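Side-chain contacts in WbbM protein (PDB 6U4B), which probably acts as a magnesium-binding, bifunctional glycosyltransferase that polymerises the O-antigen polysaccharide of Klebsiella pneumoniae: residues A[169-174]-A[258-263]; A[435-440]-A[467-472]; A[494-499]-A[510-515]. All blocks are in the same frame, centred on the assembly; numbering follows the deposited sequence.

Contact 1: residues A[169-174]-A[258-263]; sequences YDHYER and AERLFN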
loop_
_atom_site.group_PDB
_atom_site.type_symbol
_atom_site.label_atom_id
_atom_site.label_comp_id
_atom_site.label_asym_id
_atom_site.label_seq_id
_atom_site.Cartn_x
_atom_site.Cartn_y
_atom_site.Cartn_z
ATOM N N TYR A 169 34.363 35.238 38.953
ATOM C CA TYR A 169 32.923 35.434 39.083
ATOM C C TYR A 169 32.445 36.539 38.153
ATOM O O TYR A 169 31.494 36.355 37.385
ATOM C CB TYR A 169 32.565 35.760 40.534
ATOM C CG TYR A 169 31.092 36.039 40.756
ATOM C CD1 TYR A 169 30.575 37.322 40.615
ATOM C CD2 TYR A 169 30.220 35.020 41.109
ATOM C CE1 TYR A 169 29.234 37.578 40.814
ATOM C CE2 TYR A 169 28.877 35.269 41.313
ATOM C CZ TYR A 169 28.389 36.548 41.164
ATOM O OH TYR A 169 27.051 36.798 41.365
ATOM N N ASP A 170 33.099 37.700 38.213
ATOM C CA ASP A 170 32.718 38.820 37.361
ATOM C C ASP A 170 32.878 38.478 35.885
ATOM O O ASP A 170 32.156 39.022 35.041
ATOM C CB ASP A 170 33.548 40.050 37.736
ATOM C CG ASP A 170 33.109 41.301 37.003
ATOM O OD1 ASP A 170 31.887 41.551 36.918
ATOM O OD2 ASP A 170 33.992 42.047 36.531
ATOM N N HIS A 171 33.802 37.570 35.556
ATOM C CA HIS A 171 33.994 37.178 34.164
ATOM C C HIS A 171 32.787 36.415 33.634
ATOM O O HIS A 171 32.434 36.542 32.456
ATOM C CB HIS A 171 35.264 36.338 34.024
ATOM C CG HIS A 171 35.701 36.134 32.607
ATOM N ND1 HIS A 171 36.088 37.175 31.792
ATOM C CD2 HIS A 171 35.815 35.009 31.860
ATOM C CE1 HIS A 171 36.422 36.702 30.604
ATOM N NE2 HIS A 171 36.266 35.391 30.620
ATOM N N TYR A 172 32.145 35.610 34.484
ATOM C CA TYR A 172 30.919 34.945 34.060
ATOM C C TYR A 172 29.802 35.958 33.848
ATOM O O TYR A 172 29.058 35.873 32.864
ATOM C CB TYR A 172 30.498 33.891 35.087
ATOM C CG TYR A 172 29.484 32.894 34.554
ATOM C CD1 TYR A 172 28.146 33.240 34.399
ATOM C CD2 TYR A 172 29.868 31.604 34.210
ATOM C CE1 TYR A 172 27.223 32.332 33.907
ATOM C CE2 TYR A 172 28.954 30.689 33.720
ATOM C CZ TYR A 172 27.633 31.058 33.572
ATOM O OH TYR A 172 26.723 30.149 33.084
ATOM N N GLU A 173 29.679 36.931 34.752
ATOM C CA GLU A 173 28.577 37.882 34.673
ATOM C C GLU A 173 28.687 38.766 33.436
ATOM O O GLU A 173 27.672 39.096 32.812
ATOM C CB GLU A 173 28.527 38.733 35.939
ATOM C CG GLU A 173 27.440 39.788 35.916
ATOM C CD GLU A 173 27.108 40.312 37.294
ATOM O OE1 GLU A 173 27.602 39.734 38.285
ATOM O OE2 GLU A 173 26.350 41.299 37.386
ATOM N N ARG A 174 29.903 39.159 33.066
ATOM C CA ARG A 174 30.101 40.006 31.898
ATOM C C ARG A 174 30.104 39.227 30.588
ATOM O O ARG A 174 30.225 39.844 29.523
ATOM C CB ARG A 174 31.409 40.788 32.040
ATOM C CG ARG A 174 31.411 41.758 33.206
ATOM C CD ARG A 174 32.819 42.203 33.576
ATOM N NE ARG A 174 33.473 42.956 32.510
ATOM C CZ ARG A 174 34.362 42.438 31.667
ATOM N NH1 ARG A 174 34.908 43.198 30.729
ATOM N NH2 ARG A 174 34.705 41.161 31.764
ATOM N N ALA A 258 30.416 24.125 33.827
ATOM C CA ALA A 258 31.348 23.060 34.176
ATOM C C ALA A 258 32.801 23.507 34.092
ATOM O O ALA A 258 33.653 22.921 34.771
ATOM C CB ALA A 258 31.126 21.849 33.269
ATOM N N GLU A 259 33.108 24.511 33.266
ATOM C CA GLU A 259 34.472 25.030 33.225
ATOM C C GLU A 259 34.854 25.671 34.553
ATOM O O GLU A 259 36.011 25.590 34.987
ATOM C CB GLU A 259 34.619 26.041 32.090
ATOM C CG GLU A 259 34.526 25.456 30.698
ATOM C CD GLU A 259 34.769 26.502 29.627
ATOM O OE1 GLU A 259 34.087 26.456 28.582
ATOM O OE2 GLU A 259 35.629 27.381 29.842
ATOM N N ARG A 260 33.893 26.326 35.208
ATOM C CA ARG A 260 34.148 26.930 36.512
ATOM C C ARG A 260 34.195 25.874 37.606
ATOM O O ARG A 260 35.045 25.943 38.500
ATOM C CB ARG A 260 33.079 27.978 36.838
ATOM C CG ARG A 260 33.253 29.312 36.126
ATOM C CD ARG A 260 32.820 29.257 34.667
ATOM N NE ARG A 260 33.034 30.534 33.996
ATOM C CZ ARG A 260 32.826 30.737 32.701
ATOM N NH1 ARG A 260 32.393 29.744 31.935
ATOM N NH2 ARG A 260 33.050 31.931 32.174
ATOM N N LEU A 261 33.287 24.894 37.550
ATOM C CA LEU A 261 33.289 23.827 38.545
ATOM C C LEU A 261 34.585 23.029 38.495
ATOM O O LEU A 261 35.083 22.571 39.532
ATOM C CB LEU A 261 32.082 22.912 38.332
ATOM C CG LEU A 261 30.708 23.556 38.525
ATOM C CD1 LEU A 261 29.596 22.584 38.146
ATOM C CD2 LEU A 261 30.541 24.032 39.961
ATOM N N PHE A 262 35.138 22.851 37.292
ATOM C CA PHE A 262 36.430 22.191 37.134
ATOM C C PHE A 262 37.498 22.867 37.989
ATOM O O PHE A 262 38.277 22.200 38.682
ATOM C CB PHE A 262 36.814 22.200 35.653
ATOM C CG PHE A 262 38.050 21.406 35.326
ATOM C CD1 PHE A 262 38.159 20.076 35.695
ATOM C CD2 PHE A 262 39.088 21.983 34.612
ATOM C CE1 PHE A 262 39.293 19.346 35.382
ATOM C CE2 PHE A 262 40.222 21.259 34.296
ATOM C CZ PHE A 262 40.323 19.939 34.682
ATOM N N ASN A 263 37.533 24.201 37.966
ATOM C CA ASN A 263 38.500 24.943 38.769
ATOM C C ASN A 263 38.206 24.816 40.258
ATOM O O ASN A 263 39.128 24.638 41.063
ATOM C CB ASN A 263 38.505 26.412 38.354
ATOM C CG ASN A 263 39.164 26.635 37.010
ATOM O OD1 ASN A 263 40.364 26.906 36.934
ATOM N ND2 ASN A 263 38.385 26.525 35.940
#

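Contact 2: residues A[435-440]-A[467-472]; sequences VMEGFV and NPDEYF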
loop_
_atom_site.group_PDB
_atom_site.type_symbol
_atom_site.label_atom_id
_atom_site.label_comp_id
_atom_site.label_asym_id
_atom_site.label_seq_id
_atom_site.Cartn_x
_atom_site.Cartn_y
_atom_site.Cartn_z
ATOM N N VAL A 435 25.784 4.549 -25.485
ATOM C CA VAL A 435 25.609 5.932 -25.917
ATOM C C VAL A 435 26.931 6.498 -26.416
ATOM O O VAL A 435 26.986 7.149 -27.469
ATOM C CB VAL A 435 25.019 6.790 -24.783
ATOM C CG1 VAL A 435 24.977 8.251 -25.200
ATOM C CG2 VAL A 435 23.627 6.305 -24.421
ATOM N N MET A 436 28.018 6.258 -25.677
ATOM C CA MET A 436 29.335 6.632 -26.178
ATOM C C MET A 436 29.675 5.866 -27.449
ATOM O O MET A 436 30.333 6.409 -28.344
ATOM C CB MET A 436 30.399 6.390 -25.105
ATOM C CG MET A 436 31.824 6.707 -25.553
ATOM S SD MET A 436 32.074 8.442 -25.979
ATOM C CE MET A 436 31.982 9.209 -24.360
ATOM N N GLU A 437 29.227 4.612 -27.552
ATOM C CA GLU A 437 29.395 3.866 -28.795
ATOM C C GLU A 437 28.751 4.603 -29.962
ATOM O O GLU A 437 29.303 4.637 -31.067
ATOM C CB GLU A 437 28.806 2.463 -28.647
ATOM C CG GLU A 437 29.067 1.541 -29.833
ATOM C CD GLU A 437 28.419 0.181 -29.662
ATOM O OE1 GLU A 437 27.833 -0.331 -30.641
ATOM O OE2 GLU A 437 28.487 -0.374 -28.544
ATOM N N GLY A 438 27.587 5.215 -29.728
ATOM C CA GLY A 438 26.962 6.012 -30.771
ATOM C C GLY A 438 27.692 7.315 -31.031
ATOM O O GLY A 438 27.803 7.754 -32.178
ATOM N N PHE A 439 28.196 7.956 -29.970
ATOM C CA PHE A 439 28.956 9.189 -30.147
ATOM C C PHE A 439 30.184 8.959 -31.017
ATOM O O PHE A 439 30.513 9.789 -31.873
ATOM C CB PHE A 439 29.367 9.759 -28.788
ATOM C CG PHE A 439 28.228 10.348 -28.002
ATOM C CD1 PHE A 439 27.022 10.644 -28.615
ATOM C CD2 PHE A 439 28.370 10.614 -26.650
ATOM C CE1 PHE A 439 25.975 11.189 -27.891
ATOM C CE2 PHE A 439 27.328 11.158 -25.922
ATOM C CZ PHE A 439 26.129 11.446 -26.545
ATOM N N VAL A 440 30.877 7.838 -30.815
ATOM C CA VAL A 440 32.054 7.540 -31.624
ATOM C C VAL A 440 31.648 7.241 -33.061
ATOM O O VAL A 440 32.253 7.745 -34.015
ATOM C CB VAL A 440 32.849 6.375 -31.010
ATOM C CG1 VAL A 440 34.001 5.980 -31.927
ATOM C CG2 VAL A 440 33.365 6.752 -29.635
ATOM N N ASN A 467 41.463 1.136 -27.671
ATOM C CA ASN A 467 40.186 0.693 -28.225
ATOM C C ASN A 467 39.054 1.513 -27.621
ATOM O O ASN A 467 38.563 1.189 -26.523
ATOM C CB ASN A 467 39.982 -0.797 -27.968
ATOM C CG ASN A 467 38.732 -1.334 -28.627
ATOM O OD1 ASN A 467 38.117 -0.664 -29.460
ATOM N ND2 ASN A 467 38.350 -2.551 -28.264
ATOM N N PRO A 468 38.600 2.571 -28.300
ATOM C CA PRO A 468 37.495 3.387 -27.762
ATOM C C PRO A 468 36.226 2.595 -27.509
ATOM O O PRO A 468 35.337 3.086 -26.799
ATOM C CB PRO A 468 37.274 4.449 -28.851
ATOM C CG PRO A 468 38.563 4.469 -29.640
ATOM C CD PRO A 468 39.094 3.072 -29.594
ATOM N N ASP A 469 36.126 1.381 -28.049
ATOM C CA ASP A 469 34.919 0.583 -27.897
ATOM C C ASP A 469 34.757 0.028 -26.487
ATOM O O ASP A 469 33.663 -0.421 -26.135
ATOM C CB ASP A 469 34.931 -0.549 -28.925
ATOM C CG ASP A 469 33.574 -1.192 -29.100
ATOM O OD1 ASP A 469 33.390 -2.333 -28.628
ATOM O OD2 ASP A 469 32.686 -0.546 -29.695
ATOM N N GLU A 470 35.807 0.056 -25.669
ATOM C CA GLU A 470 35.735 -0.461 -24.308
ATOM C C GLU A 470 35.291 0.592 -23.300
ATOM O O GLU A 470 35.395 0.362 -22.090
ATOM C CB GLU A 470 37.087 -1.053 -23.900
ATOM C CG GLU A 470 37.420 -2.353 -24.621
ATOM C CD GLU A 470 38.822 -2.843 -24.326
ATOM O OE1 GLU A 470 39.529 -2.176 -23.544
ATOM O OE2 GLU A 470 39.219 -3.893 -24.877
ATOM N N TYR A 471 34.793 1.730 -23.772
ATOM C CA TYR A 471 34.308 2.779 -22.887
ATOM C C TYR A 471 33.088 2.288 -22.115
ATOM O O TYR A 471 32.110 1.826 -22.711
ATOM C CB TYR A 471 33.962 4.019 -23.707
ATOM C CG TYR A 471 33.699 5.268 -22.900
ATOM C CD1 TYR A 471 32.441 5.527 -22.367
ATOM C CD2 TYR A 471 34.707 6.201 -22.686
ATOM C CE1 TYR A 471 32.197 6.675 -21.640
ATOM C CE2 TYR A 471 34.476 7.348 -21.959
ATOM C CZ TYR A 471 33.221 7.583 -21.438
ATOM O OH TYR A 471 32.991 8.729 -20.714
ATOM N N PHE A 472 33.142 2.383 -20.788
ATOM C CA PHE A 472 32.089 1.866 -19.927
ATOM C C PHE A 472 31.300 3.004 -19.290
ATOM O O PHE A 472 31.821 4.103 -19.074
ATOM C CB PHE A 472 32.660 0.957 -18.829
ATOM C CG PHE A 472 33.522 1.676 -17.821
ATOM C CD1 PHE A 472 32.956 2.305 -16.721
ATOM C CD2 PHE A 472 34.900 1.703 -17.963
ATOM C CE1 PHE A 472 33.745 2.961 -15.795
ATOM C CE2 PHE A 472 35.694 2.354 -17.038
ATOM C CZ PHE A 472 35.116 2.985 -15.955
#

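Contact 3: residues A[494-499]-A[510-515]; sequences MRVLKA and MNKVFY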
loop_
_atom_site.group_PDB
_atom_site.type_symbol
_atom_site.label_atom_id
_atom_site.label_comp_id
_atom_site.label_asym_id
_atom_site.label_seq_id
_atom_site.Cartn_x
_atom_site.Cartn_y
_atom_site.Cartn_z
ATOM N N MET A 494 43.328 10.978 -8.466
ATOM C CA MET A 494 43.522 12.375 -8.100
ATOM C C MET A 494 44.466 13.074 -9.067
ATOM O O MET A 494 44.210 14.213 -9.478
ATOM C CB MET A 494 44.051 12.471 -6.668
ATOM C CG MET A 494 43.073 11.970 -5.611
ATOM S SD MET A 494 41.520 12.897 -5.562
ATOM C CE MET A 494 40.431 11.836 -6.517
ATOM N N ARG A 495 45.559 12.407 -9.449
ATOM C CA ARG A 495 46.496 13.010 -10.390
ATOM C C ARG A 495 45.810 13.342 -11.710
ATOM O O ARG A 495 45.985 14.442 -12.248
ATOM C CB ARG A 495 47.683 12.077 -10.618
ATOM C CG ARG A 495 48.862 12.748 -11.311
ATOM C CD ARG A 495 49.869 11.716 -11.784
ATOM N NE ARG A 495 49.271 10.764 -12.718
ATOM C CZ ARG A 495 49.187 10.959 -14.031
ATOM N NH1 ARG A 495 49.665 12.074 -14.569
ATOM N NH2 ARG A 495 48.625 10.040 -14.804
ATOM N N VAL A 496 45.009 12.411 -12.235
ATOM C CA VAL A 496 44.293 12.653 -13.484
ATOM C C VAL A 496 43.274 13.774 -13.307
ATOM O O VAL A 496 43.082 14.603 -14.207
ATOM C CB VAL A 496 43.635 11.351 -13.978
ATOM C CG1 VAL A 496 42.633 11.635 -15.090
ATOM C CG2 VAL A 496 44.694 10.374 -14.455
ATOM N N LEU A 497 42.613 13.825 -12.147
ATOM C CA LEU A 497 41.663 14.901 -11.875
ATOM C C LEU A 497 42.338 16.268 -11.934
ATOM O O LEU A 497 41.758 17.231 -12.446
ATOM C CB LEU A 497 41.006 14.680 -10.511
ATOM C CG LEU A 497 40.044 15.735 -9.953
ATOM C CD1 LEU A 497 38.773 15.820 -10.785
ATOM C CD2 LEU A 497 39.710 15.423 -8.501
ATOM N N LYS A 498 43.570 16.367 -11.424
ATOM C CA LYS A 498 44.288 17.641 -11.432
ATOM C C LYS A 498 44.615 18.105 -12.843
ATOM O O LYS A 498 44.577 19.307 -13.131
ATOM C CB LYS A 498 45.593 17.527 -10.655
ATOM C CG LYS A 498 45.471 17.068 -9.224
ATOM C CD LYS A 498 46.815 17.178 -8.541
ATOM C CE LYS A 498 47.400 18.564 -8.726
ATOM N NZ LYS A 498 48.841 18.627 -8.370
ATOM N N ALA A 499 44.944 17.166 -13.731
ATOM C CA ALA A 499 45.658 17.510 -14.957
ATOM C C ALA A 499 44.826 18.392 -15.879
ATOM O O ALA A 499 45.345 19.357 -16.450
ATOM C CB ALA A 499 46.087 16.235 -15.681
ATOM N N MET A 510 37.707 7.877 -14.895
ATOM C CA MET A 510 37.733 6.459 -14.553
ATOM C C MET A 510 37.947 5.584 -15.781
ATOM O O MET A 510 38.602 4.541 -15.684
ATOM C CB MET A 510 36.441 6.070 -13.827
ATOM C CG MET A 510 36.319 6.679 -12.435
ATOM S SD MET A 510 34.855 6.127 -11.534
ATOM C CE MET A 510 33.556 6.951 -12.457
ATOM N N ASN A 511 37.407 5.979 -16.938
ATOM C CA ASN A 511 37.673 5.223 -18.158
ATOM C C ASN A 511 39.156 5.251 -18.508
ATOM O O ASN A 511 39.713 4.250 -18.974
ATOM C CB ASN A 511 36.837 5.775 -19.310
ATOM C CG ASN A 511 35.557 4.990 -19.529
ATOM O OD1 ASN A 511 35.564 3.951 -20.187
ATOM N ND2 ASN A 511 34.452 5.485 -18.981
ATOM N N LYS A 512 39.816 6.386 -18.277
ATOM C CA LYS A 512 41.244 6.484 -18.559
ATOM C C LYS A 512 42.060 5.667 -17.565
ATOM O O LYS A 512 42.947 4.901 -17.957
ATOM C CB LYS A 512 41.676 7.952 -18.547
ATOM C CG LYS A 512 43.186 8.171 -18.491
ATOM C CD LYS A 512 43.545 9.629 -18.754
ATOM C CE LYS A 512 44.972 9.946 -18.320
ATOM N NZ LYS A 512 45.989 9.086 -18.983
ATOM N N VAL A 513 41.765 5.807 -16.270
ATOM C CA VAL A 513 42.580 5.142 -15.260
ATOM C C VAL A 513 42.302 3.642 -15.225
ATOM O O VAL A 513 43.214 2.843 -14.983
ATOM C CB VAL A 513 42.360 5.802 -13.885
ATOM C CG1 VAL A 513 43.072 5.024 -12.789
ATOM C CG2 VAL A 513 42.854 7.238 -13.909
ATOM N N PHE A 514 41.064 3.227 -15.487
ATOM C CA PHE A 514 40.706 1.816 -15.409
ATOM C C PHE A 514 40.818 1.095 -16.749
ATOM O O PHE A 514 40.416 -0.070 -16.840
ATOM C CB PHE A 514 39.280 1.649 -14.862
ATOM C CG PHE A 514 39.040 2.337 -13.538
ATOM C CD1 PHE A 514 40.090 2.621 -12.678
ATOM C CD2 PHE A 514 37.755 2.693 -13.153
ATOM C CE1 PHE A 514 39.867 3.252 -11.468
ATOM C CE2 PHE A 514 37.525 3.322 -11.942
ATOM C CZ PHE A 514 38.583 3.602 -11.098
ATOM N N TYR A 515 41.358 1.746 -17.780
ATOM C CA TYR A 515 41.390 1.145 -19.110
ATOM C C TYR A 515 42.130 -0.188 -19.094
ATOM O O TYR A 515 43.200 -0.314 -18.490
ATOM C CB TYR A 515 42.049 2.088 -20.117
ATOM C CG TYR A 515 42.032 1.528 -21.524
ATOM C CD1 TYR A 515 40.830 1.346 -22.197
ATOM C CD2 TYR A 515 43.208 1.166 -22.168
ATOM C CE1 TYR A 515 40.799 0.827 -23.476
ATOM C CE2 TYR A 515 43.186 0.645 -23.453
ATOM C CZ TYR A 515 41.977 0.480 -24.099
ATOM O OH TYR A 515 41.931 -0.033 -25.370
#

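Contact 1: residues A[169-174]-A[258-263]
Y172, on the last turn of the short helix 168-173, faces R260 in the middle of helix 253-272 with 9.0 Å between their CA atoms, a gap that long side chains have to fill. R260 fills most of it. Its chain bends at chi2 (77°) and then runs straight out to a guanidinium group whose face receives the edge of the Y172 ring. The ring does not lie flat on this group: Y172 CD2 stands 3.3 Å off the guanidinium plane, centred on it, and the two planes are 74° apart. One ring edge therefore presses on the guanidinium face, with Y172 CD2 3.3 Å from R260 NE and 3.4 Å from R260 CZ, while R260 CD lies in the ring plane at the same edge. H171 gives a lighter contact, its CD2 coming within 4.1 Å of R260 NH2. H171 NE2 lies 5.0 Å from that nitrogen, so the arginine charge would be expected to disfavour a protonated imidazole; on the other side of that ring, ND1 is hydrogen-bonded to S165 OG. R260 NH1 is bonded to H256 O one turn back in its own helix, which steadies the group's rotation. Y183 meets the Y172 ring and also touches R260, as do F204 and Y212. Helix 168-173 follows strand 152-159 and helix 253-272 precedes strand 277-285, two parallel neighbours in one mixed sheet, and the contact is a helix-to-helix junction within the DUF4422 region, away from the metal site.

Contact 2: residues A[435-440]-A[467-472]
M436 reaches Y471 with CG anti to its backbone N (chi1 178°), and two further bends, at chi2 and chi3, fold the thioether over the tyrosine ring; Y471 takes a similar first torsion (-169°), which turns its ring to receive it. The methionine lies roughly perpendicular to the tyrosine side chain. M436 CG sits over one face, 3.8 Å from the Y471 ring centroid, as a CH-pi contact displaced toward the CD1 side, where it approaches Y471 CD1 to 3.5 Å. M436 CE covers the far end, 3.6 Å from Y471 CZ. Between them M436 SD lies almost exactly above the ring centre at 4.5 Å from the centroid, so the whole methionine arches across the face. Y471 OH is hydrogen-bonded to D508 and Q507, which pin the ring at its far end. Elsewhere in the contact E437 and D469 run side by side, with E437 OE2 and D469 OD2 4.4 Å apart. K432 probably eases this approach of like charges, through a salt bridge to E437 and a weak, long ion pair to D469; E437 OE1 also bonds T545. An Asx turn, N467 OD1 accepting from D469 N, shapes the loop before Y471. The methionine over the tyrosine face is a Met-aromatic contact, here joining the helix after strand 428-432 to the loop entering its antiparallel partner, strand 472-473, in the glycosyltransferase family 8 region.

Contact 3: residues A[494-499]-A[510-515]
V496 packs against V513 methyl to methyl, and this pair is the tight part of the contact: V496 CG2 lies 3.7 Å from V513 CG2, with the CA atoms of the two valines 7.9 Å apart. In both residues CG2 is the branch anti to the carbonyl carbon, and the two side chains pass one another pointing opposite ways instead of meeting head on. The looser side is built by K512. Its chain is extended as far as a bend at chi4 (57°) and passes V496 at a slant. K512 CE comes within 3.9 Å of V496 CG2, so only the end of the aliphatic stem touches the valine, and NZ beyond it is hydrogen-bonded to N464 OD1. R495, an exposed residue, brings its NH2 to 5.0 Å from K512 NZ; E492 forms a salt bridge with this guanidinium and would be expected to soften the meeting of like charges. I509, one turn before V513, also touches V496 and extends the apolar seam. Helices 489-499 and 505-513, successive in the chain, thus lie against each other through a thin aliphatic layer, while M510 of the second helix and F514 just after it reach F472 of strand 472-473.

Contacts 2 and 3 are neighbours, their centres about 17 Å apart, and they share direct bonds: N467 N lies 2.6 Å from Y515 OH and F472 N 2.9 Å from N511 OD1, both probable hydrogen bonds. The loop 467-472 lies between helix 434-441 on one hand and helix 505-513 and the residues just after it on the other. Contact 2 is also fairly near the magnesium ion bound by D406, D408 and H560, with the side chain of Y471 about 12 Å from the metal; contact 3 lies away from it. Contact 1 belongs to the DUF4422 range, on the other side of the chain's centre, its own centre about 68 Å from that of contact 2 and about 55 Å from that of contact 3.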